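Local coordinates for alpha-catenin-like protein hmp-1 (Caenorhabditis elegans, PDB 5H5M) that binds beta-catenin and actin filaments as part of the cadherin-catenin complex of adherens junctions, and is required for cell migration and shape change in embryonic morphogenesis, at residues I115-S120 / L241-A246. Residues are numbered along the deposited sequence; the frame is centred on the assembly and turned at random.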
loop_
_atom_site.group_PDB
_atom_site.type_symbol
_atom_site.label_atom_id
_atom_site.label_comp_id
_atom_site.label_asym_id
_atom_site.label_seq_id
_atom_site.Cartn_x
_atom_site.Cartn_y
_atom_site.Cartn_z
ATOM N N ILE A 115 -1.816 1.462 5.961
ATOM C CA ILE A 115 -0.550 1.898 5.387
ATOM C C ILE A 115 -0.264 1.121 4.097
ATOM O O ILE A 115 0.191 1.692 3.104
ATOM C CB ILE A 115 0.615 1.736 6.401
ATOM C CG1 ILE A 115 0.866 3.052 7.147
ATOM C CG2 ILE A 115 1.897 1.305 5.710
ATOM C CD1 ILE A 115 -0.342 3.611 7.877
ATOM N N VAL A 116 -0.556 -0.175 4.107
ATOM C CA VAL A 116 -0.350 -1.002 2.921
ATOM C C VAL A 116 -1.280 -0.562 1.786
ATOM O O VAL A 116 -0.906 -0.637 0.615
ATOM C CB VAL A 116 -0.554 -2.496 3.235
ATOM C CG1 VAL A 116 -0.392 -3.339 1.985
ATOM C CG2 VAL A 116 0.440 -2.942 4.294
ATOM N N ASP A 117 -2.474 -0.081 2.136
ATOM C CA ASP A 117 -3.372 0.536 1.154
ATOM C C ASP A 117 -2.655 1.617 0.354
ATOM O O ASP A 117 -2.752 1.670 -0.872
ATOM C CB ASP A 117 -4.594 1.162 1.828
ATOM C CG ASP A 117 -5.693 0.164 2.104
ATOM O OD1 ASP A 117 -6.416 0.362 3.100
ATOM O OD2 ASP A 117 -5.845 -0.807 1.333
ATOM N N HIS A 118 -1.948 2.482 1.075
ATOM C CA HIS A 118 -1.222 3.587 0.472
ATOM C C HIS A 118 -0.033 3.092 -0.348
ATOM O O HIS A 118 0.198 3.565 -1.458
ATOM C CB HIS A 118 -0.758 4.565 1.555
ATOM C CG HIS A 118 -1.880 5.319 2.208
ATOM N ND1 HIS A 118 -2.734 4.736 3.119
ATOM C CD2 HIS A 118 -2.289 6.600 2.070
ATOM C CE1 HIS A 118 -3.623 5.631 3.516
ATOM N NE2 HIS A 118 -3.377 6.769 2.897
ATOM N N ILE A 119 0.709 2.134 0.201
ATOM C CA ILE A 119 1.861 1.556 -0.488
ATOM C C ILE A 119 1.432 0.838 -1.764
ATOM O O ILE A 119 2.102 0.926 -2.798
ATOM C CB ILE A 119 2.625 0.574 0.424
ATOM C CG1 ILE A 119 3.202 1.319 1.631
ATOM C CG2 ILE A 119 3.737 -0.132 -0.343
ATOM C CD1 ILE A 119 4.008 0.446 2.564
ATOM N N SER A 120 0.302 0.140 -1.686
ATOM C CA SER A 120 -0.245 -0.570 -2.836
ATOM C C SER A 120 -0.549 0.393 -3.982
ATOM O O SER A 120 -0.177 0.136 -5.125
ATOM C CB SER A 120 -1.507 -1.345 -2.437
ATOM O OG SER A 120 -2.063 -2.044 -3.539
ATOM N N LEU A 241 -0.066 -8.937 0.307
ATOM C CA LEU A 241 -0.771 -9.817 -0.614
ATOM C C LEU A 241 -2.282 -9.745 -0.416
ATOM O O LEU A 241 -3.042 -9.833 -1.381
ATOM C CB LEU A 241 -0.285 -11.258 -0.451
ATOM C CG LEU A 241 1.186 -11.505 -0.794
ATOM C CD1 LEU A 241 1.490 -12.987 -0.761
ATOM C CD2 LEU A 241 1.546 -10.914 -2.151
ATOM N N ALA A 242 -2.715 -9.582 0.832
ATOM C CA ALA A 242 -4.142 -9.509 1.140
ATOM C C ALA A 242 -4.750 -8.218 0.597
ATOM O O ALA A 242 -5.852 -8.223 0.045
ATOM C CB ALA A 242 -4.372 -9.616 2.644
ATOM N N VAL A 243 -4.024 -7.117 0.756
ATOM C CA VAL A 243 -4.460 -5.827 0.237
ATOM C C VAL A 243 -4.366 -5.795 -1.291
ATOM O O VAL A 243 -5.270 -5.297 -1.962
ATOM C CB VAL A 243 -3.632 -4.670 0.841
ATOM C CG1 VAL A 243 -3.879 -3.374 0.090
ATOM C CG2 VAL A 243 -3.956 -4.502 2.320
ATOM N N SER A 244 -3.279 -6.340 -1.835
ATOM C CA SER A 244 -3.108 -6.421 -3.285
ATOM C C SER A 244 -4.275 -7.156 -3.934
ATOM O O SER A 244 -4.828 -6.702 -4.936
ATOM C CB SER A 244 -1.795 -7.119 -3.648
ATOM O OG SER A 244 -0.679 -6.297 -3.359
ATOM N N GLU A 245 -4.648 -8.288 -3.347
ATOM C CA GLU A 245 -5.760 -9.079 -3.857
ATOM C C GLU A 245 -7.072 -8.299 -3.779
ATOM O O GLU A 245 -7.864 -8.308 -4.717
ATOM C CB GLU A 245 -5.874 -10.392 -3.082
ATOM C CG GLU A 245 -6.990 -11.302 -3.542
ATOM C CD GLU A 245 -7.096 -12.558 -2.696
ATOM O OE1 GLU A 245 -6.042 -13.100 -2.298
ATOM O OE2 GLU A 245 -8.233 -12.998 -2.425
ATOM N N ALA A 246 -7.290 -7.617 -2.659
ATOM C CA ALA A 246 -8.499 -6.830 -2.471
ATOM C C ALA A 246 -8.539 -5.640 -3.428
ATOM O O ALA A 246 -9.602 -5.258 -3.913
ATOM C CB ALA A 246 -8.603 -6.352 -1.025
HETATM O O HOH W 1 -0.743 -4.109 -5.031
#
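Val-243 points from helix 237-260 into the surface formed by Val-116, Asp-117 and Ser-120 and contributes the largest share, 81 of the 181 Å² buried here. Its CB lies 3.7 Å from Val-116 CG1, which also sits 3.8 Å from Val-243 CG2, so one methyl of Val-116 packs against the fork of the other valine. A chi1 of 168° swings Val-243 CG1 away from its own N and out to Asp-117 OD2, 3.5 Å off, and Ser-120 CB, 4.0 Å off. Beside this valine contact runs a polar bridge: one water lies 2.9 Å from Ser-120 OG and donates to Ser-244 OG at 2.8 Å, spanning hydroxyls too far apart for a direct bond. Further out, His-247 bonds to Asp-117 OD2 through NE2 and to Ser-120 OG through ND1, linking the two helices, while Arg-58 forms a salt bridge with Asp-117 OD1; the buried carboxylate thus has a partner on each oxygen. Ser-244 OG also bonds to Phe-240 O. The segment axes approach to 9.5 Å and cross at -60°, much steeper than neighbours within a four-helix bundle, consistent with a contact between bundles. In this M domain, helix 142-166 packs behind 115-120, and helices 276-300 and 345-374 both touch Leu-241.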